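Local coordinates for protein VP1 (New Jersey polyomavirus-2013, PDB 6Y5Y) that builds the pentameric units of the icosahedral capsid shell and binds sialylated glycans such as 3'-sialyllactose, consistent with attachment to host cells, at residues L78-M83 and P179-H184; E130-A135 and P142-E147. All blocks are in the same frame, centred on the assembly; numbering follows the deposited sequence.

Overall arrangement
Both contacts lie in the long loops of the VP1 jelly roll. Contact 1 joins the BC loop, between strands 28-45 and 87-92, to the long EF loop, between strands 150-157 and 231-238, in its part after the short strand 162-165. Contact 2 lies wholly within the DE loop, between strands 104-117 and 150-157, where it pairs two arms separated by the six residues 136-141. Along the chain the second is nested inside the first: 78-83, 130-135, 142-147, then 179-184. Their centres are about 28 Å apart and their nearest atoms about 13 Å, so they do not touch. Contact 1 thus joins the sialic acid-binding BC loop to a second loop; contact 2 ties the DE loop to itself.

Contact 1: residues L78-M83 and P179-H184; sequences LLSVQM and PAKSIH
Ser80 meets Lys181 and Ser182 through van der Waals packing, with no hydrogen bond between the two segments. Its CB lies 3.6 Å from Lys181 CB and 3.7 Å from Ser182 OG. One atom further on, in the conformer described, Ser80 OG sits 3.3 Å from Lys181 CB; a second conformer makes this last approach the less certain one. Lys181 sends its CB to the serine, but then bends at chi2, chi3 and chi4 and carries its amine away. The serine starts a 3-10 turn, residues 80-82, in the BC loop of the VP1 jelly roll, and its partners belong to the EF loop. Across the turn, Gln82 OE1 accepts a hydrogen bond from Leu79 N at 2.7 Å, almost straight at 177° and on a lone pair in the carbonyl plane, while Leu79 touches the bound sialic acid. With CG anti to its carbonyl carbon (chi1 -51°), Met83 brings SD to 4.3 Å from His184 CE1, an oblique sulfur-aromatic approach. The same imidazole stacks on Tyr174 and gives its ND1 to a hydrogen bond with Glu220 OE1, which limits its rotation beside the thioether.

Contact 2: residues E130-A135 and P142-E147; sequences EAKMEA and PSRPIE
Pro142 O is gripped from the facing segment by Glu134 N, a 2.7 Å hydrogen bond lying in the carbonyl plane, and by a weaker CA-H...O contact from Met133. Reciprocally, Lys132 O accepts Arg144 N at 2.9 Å and a CA-H contact from Ser143 CA at 3.3 Å. The two hydrogen bonds flank Met133 and Ser143, a non-hydrogen-bonded antiparallel pair whose CA atoms are 4.3 Å apart: a single bridge, not a continuous ladder, with Met133 also reaching His70 of a neighbouring subunit. Glu134 starts out extended from its backbone nitrogen (chi1 -175°) and turns at chi2, bringing OE2 to the guanidinium edge, where NE of Arg144 donates in a salt bridge modelled as very short. The carboxylate and guanidinium planes stand 52° apart. Glu147 OE2 adds only a long ion pair with Arg144 NH1, well out of the guanidinium plane, with no N-H pointed at it. Lys132 runs alongside Arg144 and lays CD over the centre of one guanidinium face, with CE 3.7 Å from Arg144 NH2. Two residues before Met133, Ala131 CB packs on Ser143 CB at 4.0 Å. The paired segments lie against strand 271-284, Ala131 and Ile146 on Leu283 and Arg144 on Val284.

Contact 1: residues L78-M83 and P179-H184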
ATOM      1  N   LEU D  78       2.393   2.991 -35.804  1.00 21.08           N
ATOM      2  CA  LEU D  78       3.170   2.969 -34.574  1.00 20.35           C
ATOM      3  C   LEU D  78       4.534   2.344 -34.847  1.00 25.18           C
ATOM      4  O   LEU D  78       4.623   1.231 -35.376  1.00 28.91           O
ATOM      5  CB  LEU D  78       2.417   2.194 -33.487  1.00 23.22           C
ATOM      6  CG  LEU D  78       2.849   2.455 -32.042  1.00 28.21           C
ATOM      7  CD1 LEU D  78       2.509   3.888 -31.630  1.00 22.26           C
ATOM      8  CD2 LEU D  78       2.221   1.432 -31.073  1.00 21.74           C
ATOM      9  N   LEU D  79       5.596   3.064 -34.494  1.00 21.26           N
ATOM     10  CA  LEU D  79       6.960   2.631 -34.749  1.00 24.47           C
ATOM     11  C   LEU D  79       7.495   1.793 -33.592  1.00 23.17           C
ATOM     12  O   LEU D  79       6.994   1.853 -32.470  1.00 25.55           O
ATOM     13  CB  LEU D  79       7.875   3.835 -34.958  1.00 25.86           C
ATOM     14  CG  LEU D  79       7.434   4.821 -36.042  1.00 27.79           C
ATOM     15  CD1 LEU D  79       8.171   6.131 -35.862  1.00 24.37           C
ATOM     16  CD2 LEU D  79       7.708   4.233 -37.422  1.00 32.27           C
ATOM     17  N   SER D  80       8.545   1.019 -33.887  1.00 26.95           N
ATOM     18  CA  SER D  80       9.201   0.228 -32.850  0.55 23.91           C
ATOM     19  C   SER D  80       9.818   1.113 -31.777  1.00 29.65           C
ATOM     20  O   SER D  80       9.847   0.737 -30.595  1.00 20.79           O
ATOM     21  CB  SER D  80      10.268  -0.675 -33.473  0.55 24.57           C
ATOM     22  OG  SER D  80      11.477   0.032 -33.708  0.55 29.33           O
ATOM     23  N   VAL D  81      10.326   2.288 -32.162  1.00 24.14           N
ATOM     24  CA  VAL D  81      10.893   3.203 -31.179  1.00 23.60           C
ATOM     25  C   VAL D  81       9.847   3.758 -30.225  1.00 20.42           C
ATOM     26  O   VAL D  81      10.207   4.364 -29.203  1.00 20.79           O
ATOM     27  CB  VAL D  81      11.639   4.353 -31.886  1.00 22.11           C
ATOM     28  CG1 VAL D  81      12.927   3.829 -32.512  1.00 23.40           C
ATOM     29  CG2 VAL D  81      10.749   4.996 -32.944  1.00 23.06           C
ATOM     30  N   GLN D  82       8.560   3.579 -30.530  1.00 19.04           N
ATOM     31  CA  GLN D  82       7.481   4.033 -29.664  1.00 17.72           C
ATOM     32  C   GLN D  82       6.972   2.947 -28.716  1.00 19.42           C
ATOM     33  O   GLN D  82       5.997   3.189 -28.001  1.00 19.71           O
ATOM     34  CB  GLN D  82       6.303   4.537 -30.498  1.00 21.96           C
ATOM     35  CG  GLN D  82       6.597   5.756 -31.373  1.00 23.00           C
ATOM     36  CD  GLN D  82       5.408   6.105 -32.243  1.00 20.21           C
ATOM     37  OE1 GLN D  82       5.117   5.416 -33.220  1.00 25.48           O
ATOM     38  NE2 GLN D  82       4.686   7.150 -31.865  1.00 18.53           N
ATOM     39  N   MET D  83       7.582   1.766 -28.717  1.00 21.73           N
ATOM     40  CA  MET D  83       7.052   0.601 -28.005  1.00 20.69           C
ATOM     41  C   MET D  83       8.154  -0.019 -27.154  1.00 17.93           C
ATOM     42  O   MET D  83       9.026  -0.728 -27.684  1.00 17.68           O
ATOM     43  CB  MET D  83       6.483  -0.429 -28.982  1.00 18.28           C
ATOM     44  CG  MET D  83       5.488   0.137 -30.008  1.00 20.08           C
ATOM     45  SD  MET D  83       4.976  -1.053 -31.275  1.00 20.21           S
ATOM     46  CE  MET D  83       4.028  -2.239 -30.293  1.00 18.45           C
ATOM     47  N   PRO D 179      15.092  -4.676 -42.566  1.00 57.88           N
ATOM     48  CA  PRO D 179      14.567  -5.764 -41.732  1.00 54.93           C
ATOM     49  C   PRO D 179      13.665  -5.274 -40.600  1.00 50.64           C
ATOM     50  O   PRO D 179      13.648  -4.080 -40.290  1.00 46.84           O
ATOM     51  CB  PRO D 179      15.835  -6.405 -41.171  1.00 54.82           C
ATOM     52  CG  PRO D 179      16.785  -5.264 -41.056  1.00 55.53           C
ATOM     53  CD  PRO D 179      16.486  -4.346 -42.219  1.00 58.92           C
ATOM     54  N   ALA D 180      12.921  -6.198 -39.997  1.00 53.09           N
ATOM     55  CA  ALA D 180      12.004  -5.841 -38.925  1.00 41.00           C
ATOM     56  C   ALA D 180      12.764  -5.296 -37.721  1.00 30.96           C
ATOM     57  O   ALA D 180      13.801  -5.833 -37.322  1.00 37.15           O
ATOM     58  CB  ALA D 180      11.170  -7.059 -38.516  1.00 41.70           C
ATOM     59  N   LYS D 181      12.252  -4.205 -37.157  1.00 25.59           N
ATOM     60  CA  LYS D 181      12.775  -3.645 -35.918  1.00 26.36           C
ATOM     61  C   LYS D 181      12.120  -4.253 -34.687  1.00 29.31           C
ATOM     62  O   LYS D 181      12.607  -4.042 -33.571  1.00 25.84           O
ATOM     63  CB  LYS D 181      12.571  -2.132 -35.897  1.00 29.89           C
ATOM     64  CG  LYS D 181      13.174  -1.419 -37.087  1.00 42.36           C
ATOM     65  CD  LYS D 181      14.663  -1.673 -37.170  1.00 41.51           C
ATOM     66  CE  LYS D 181      15.423  -0.356 -37.071  1.00 57.22           C
ATOM     67  NZ  LYS D 181      15.358   0.431 -38.338  1.00 48.71           N
ATOM     68  N   SER D 182      11.019  -4.972 -34.871  1.00 26.77           N
ATOM     69  CA  SER D 182      10.312  -5.636 -33.786  1.00 26.15           C
ATOM     70  C   SER D 182       9.436  -6.714 -34.408  1.00 33.53           C
ATOM     71  O   SER D 182       9.333  -6.823 -35.631  1.00 31.20           O
ATOM     72  CB  SER D 182       9.495  -4.639 -32.958  1.00 26.64           C
ATOM     73  OG  SER D 182       8.549  -3.941 -33.750  1.00 25.88           O
ATOM     74  N   ILE D 183       8.810  -7.520 -33.556  1.00 24.06           N
ATOM     75  CA  ILE D 183       7.918  -8.574 -34.025  1.00 24.68           C
ATOM     76  C   ILE D 183       6.652  -8.551 -33.176  1.00 25.61           C
ATOM     77  O   ILE D 183       6.701  -8.302 -31.964  1.00 23.30           O
ATOM     78  CB  ILE D 183       8.613  -9.955 -34.001  1.00 29.09           C
ATOM     79  CG1 ILE D 183       7.827 -10.990 -34.814  1.00 27.20           C
ATOM     80  CG2 ILE D 183       8.820 -10.434 -32.581  1.00 27.43           C
ATOM     81  CD1 ILE D 183       8.624 -12.248 -35.085  1.00 32.24           C
ATOM     82  N   HIS D 184       5.520  -8.772 -33.826  1.00 22.88           N
ATOM     83  CA  HIS D 184       4.193  -8.630 -33.260  1.00 19.80           C
ATOM     84  C   HIS D 184       3.495  -9.984 -33.225  1.00 22.61           C
ATOM     85  O   HIS D 184       3.854 -10.897 -33.982  1.00 26.52           O
ATOM     86  CB  HIS D 184       3.378  -7.611 -34.075  1.00 23.73           C
ATOM     87  CG  HIS D 184       4.135  -6.352 -34.366  1.00 25.67           C
ATOM     88  ND1 HIS D 184       4.542  -5.484 -33.375  1.00 22.75           N
ATOM     89  CD2 HIS D 184       4.592  -5.832 -35.534  1.00 29.58           C
ATOM     90  CE1 HIS D 184       5.206  -4.478 -33.918  1.00 31.50           C
ATOM     91  NE2 HIS D 184       5.247  -4.663 -35.226  1.00 22.73           N
TER

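Contact 2: residues E130-A135 and P142-E147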
ATOM      1  N   GLU D 130      12.575  19.552 -21.959  1.00 21.45           N
ATOM      2  CA  GLU D 130      11.371  19.609 -22.797  1.00 24.35           C
ATOM      3  C   GLU D 130      10.092  19.226 -22.056  1.00 22.30           C
ATOM      4  O   GLU D 130       9.015  19.173 -22.673  1.00 20.49           O
ATOM      5  CB  GLU D 130      11.504  18.737 -24.051  1.00 25.47           C
ATOM      6  CG  GLU D 130      12.556  19.218 -25.046  1.00 28.13           C
ATOM      7  CD  GLU D 130      12.736  18.266 -26.215  1.00 33.01           C
ATOM      8  OE1 GLU D 130      11.809  17.464 -26.494  1.00 28.22           O
ATOM      9  OE2 GLU D 130      13.815  18.311 -26.847  1.00 37.26           O
ATOM     10  N   ALA D 131      10.162  19.005 -20.748  1.00 18.85           N
ATOM     11  CA  ALA D 131       9.015  18.498 -20.009  1.00 18.12           C
ATOM     12  C   ALA D 131       8.058  19.607 -19.590  1.00 20.57           C
ATOM     13  O   ALA D 131       8.453  20.746 -19.319  1.00 17.80           O
ATOM     14  CB  ALA D 131       9.478  17.719 -18.773  1.00 19.11           C
ATOM     15  N   LYS D 132       6.778  19.241 -19.527  1.00 17.91           N
ATOM     16  CA  LYS D 132       5.712  20.126 -19.069  1.00 20.74           C
ATOM     17  C   LYS D 132       6.015  20.693 -17.683  1.00 21.84           C
ATOM     18  O   LYS D 132       6.613  20.028 -16.830  1.00 23.67           O
ATOM     19  CB  LYS D 132       4.394  19.349 -19.045  1.00 22.63           C
ATOM     20  CG  LYS D 132       3.204  20.036 -18.392  1.00 22.42           C
ATOM     21  CD  LYS D 132       1.952  19.163 -18.556  1.00 29.23           C
ATOM     22  CE  LYS D 132       0.702  19.805 -17.957  1.00 29.86           C
ATOM     23  NZ  LYS D 132       0.459  21.173 -18.493  1.00 34.04           N
ATOM     24  N   MET D 133       5.589  21.936 -17.461  1.00 19.56           N
ATOM     25  CA  MET D 133       5.754  22.599 -16.171  1.00 20.84           C
ATOM     26  C   MET D 133       4.600  22.238 -15.241  1.00 20.20           C
ATOM     27  O   MET D 133       3.431  22.367 -15.615  1.00 23.21           O
ATOM     28  CB  MET D 133       5.825  24.120 -16.346  1.00 22.85           C
ATOM     29  CG  MET D 133       5.811  24.898 -15.026  1.00 26.45           C
ATOM     30  SD  MET D 133       5.963  26.691 -15.258  1.00 23.78           S
ATOM     31  CE  MET D 133       4.352  27.072 -15.945  1.00 25.90           C
ATOM     32  N   GLU D 134       4.927  21.780 -14.027  1.00 20.46           N
ATOM     33  CA  GLU D 134       3.891  21.467 -13.036  1.00 20.15           C
ATOM     34  C   GLU D 134       3.664  22.694 -12.155  1.00 29.71           C
ATOM     35  O   GLU D 134       4.164  22.803 -11.028  1.00 23.39           O
ATOM     36  CB  GLU D 134       4.272  20.234 -12.218  1.00 21.28           C
ATOM     37  CG  GLU D 134       3.192  19.773 -11.244  1.00 25.24           C
ATOM     38  CD  GLU D 134       1.874  19.438 -11.916  1.00 37.74           C
ATOM     39  OE1 GLU D 134       0.835  19.476 -11.215  1.00 52.20           O
ATOM     40  OE2 GLU D 134       1.869  19.138 -13.135  1.00 40.09           O
ATOM     41  N   ALA D 135       2.884  23.631 -12.688  1.00 22.34           N
ATOM     42  CA  ALA D 135       2.521  24.873 -12.010  1.00 24.59           C
ATOM     43  C   ALA D 135       1.457  25.576 -12.852  1.00 29.38           C
ATOM     44  O   ALA D 135       1.095  25.115 -13.940  1.00 25.18           O
ATOM     45  CB  ALA D 135       3.740  25.773 -11.793  1.00 23.05           C
ATOM     46  N   PRO D 142       8.379  23.795 -11.079  1.00 19.51           N
ATOM     47  CA  PRO D 142       9.169  22.637 -11.495  1.00 18.41           C
ATOM     48  C   PRO D 142       8.566  21.994 -12.731  1.00 17.25           C
ATOM     49  O   PRO D 142       7.406  22.218 -13.083  1.00 21.32           O
ATOM     50  CB  PRO D 142       9.047  21.693 -10.295  1.00 17.93           C
ATOM     51  CG  PRO D 142       7.635  21.938  -9.839  1.00 21.33           C
ATOM     52  CD  PRO D 142       7.389  23.434 -10.051  1.00 24.16           C
ATOM     53  N   SER D 143       9.377  21.170 -13.384  1.00 18.86           N
ATOM     54  CA  SER D 143       8.827  20.259 -14.378  1.00 18.58           C
ATOM     55  C   SER D 143       8.086  19.122 -13.684  1.00 19.19           C
ATOM     56  O   SER D 143       8.346  18.803 -12.519  1.00 17.08           O
ATOM     57  CB  SER D 143       9.935  19.715 -15.288  1.00 19.57           C
ATOM     58  OG  SER D 143      10.446  18.465 -14.832  1.00 19.32           O
ATOM     59  N   ARG D 144       7.105  18.561 -14.385  1.00 21.23           N
ATOM     60  CA  ARG D 144       6.596  17.250 -14.022  1.00 22.82           C
ATOM     61  C   ARG D 144       7.765  16.285 -13.904  1.00 21.40           C
ATOM     62  O   ARG D 144       8.590  16.213 -14.828  1.00 20.93           O
ATOM     63  CB  ARG D 144       5.639  16.729 -15.092  1.00 23.83           C
ATOM     64  CG  ARG D 144       4.318  17.419 -15.131  1.00 35.90           C
ATOM     65  CD  ARG D 144       3.295  16.647 -14.332  1.00 38.39           C
ATOM     66  NE  ARG D 144       1.959  17.156 -14.601  1.00 36.71           N
ATOM     67  CZ  ARG D 144       1.069  16.550 -15.375  1.00 31.67           C
ATOM     68  NH1 ARG D 144       1.355  15.387 -15.947  1.00 29.18           N
ATOM     69  NH2 ARG D 144      -0.118  17.104 -15.560  1.00 39.13           N
ATOM     70  N   PRO D 145       7.885  15.542 -12.804  1.00 19.66           N
ATOM     71  CA  PRO D 145       8.890  14.482 -12.745  1.00 17.51           C
ATOM     72  C   PRO D 145       8.370  13.241 -13.456  1.00 18.76           C
ATOM     73  O   PRO D 145       7.186  13.124 -13.775  1.00 17.59           O
ATOM     74  CB  PRO D 145       9.054  14.231 -11.239  1.00 19.11           C
ATOM     75  CG  PRO D 145       7.654  14.465 -10.704  1.00 17.20           C
ATOM     76  CD  PRO D 145       7.049  15.577 -11.587  1.00 16.27           C
ATOM     77  N   ILE D 146       9.286  12.299 -13.692  1.00 18.23           N
ATOM     78  CA  ILE D 146       8.881  10.989 -14.190  1.00 20.28           C
ATOM     79  C   ILE D 146       7.851  10.394 -13.243  1.00 21.19           C
ATOM     80  O   ILE D 146       8.076  10.309 -12.029  1.00 16.62           O
ATOM     81  CB  ILE D 146      10.096  10.060 -14.332  1.00 19.08           C
ATOM     82  CG1 ILE D 146      11.093  10.624 -15.345  1.00 19.31           C
ATOM     83  CG2 ILE D 146       9.647   8.649 -14.746  1.00 17.69           C
ATOM     84  CD1 ILE D 146      10.521  10.759 -16.749  1.00 18.17           C
ATOM     85  N   GLU D 147       6.704  10.005 -13.788  1.00 14.78           N
ATOM     86  CA  GLU D 147       5.662   9.379 -12.984  1.00 19.19           C
ATOM     87  C   GLU D 147       4.777   8.583 -13.927  1.00 18.59           C
ATOM     88  O   GLU D 147       5.022   8.521 -15.135  1.00 20.68           O
ATOM     89  CB  GLU D 147       4.864  10.415 -12.190  1.00 20.48           C
ATOM     90  CG  GLU D 147       4.160  11.421 -13.085  1.00 20.29           C
ATOM     91  CD  GLU D 147       3.673  12.637 -12.334  1.00 26.82           C
ATOM     92  OE1 GLU D 147       4.058  12.810 -11.158  1.00 22.85           O
ATOM     93  OE2 GLU D 147       2.910  13.427 -12.926  1.00 27.52           O
TER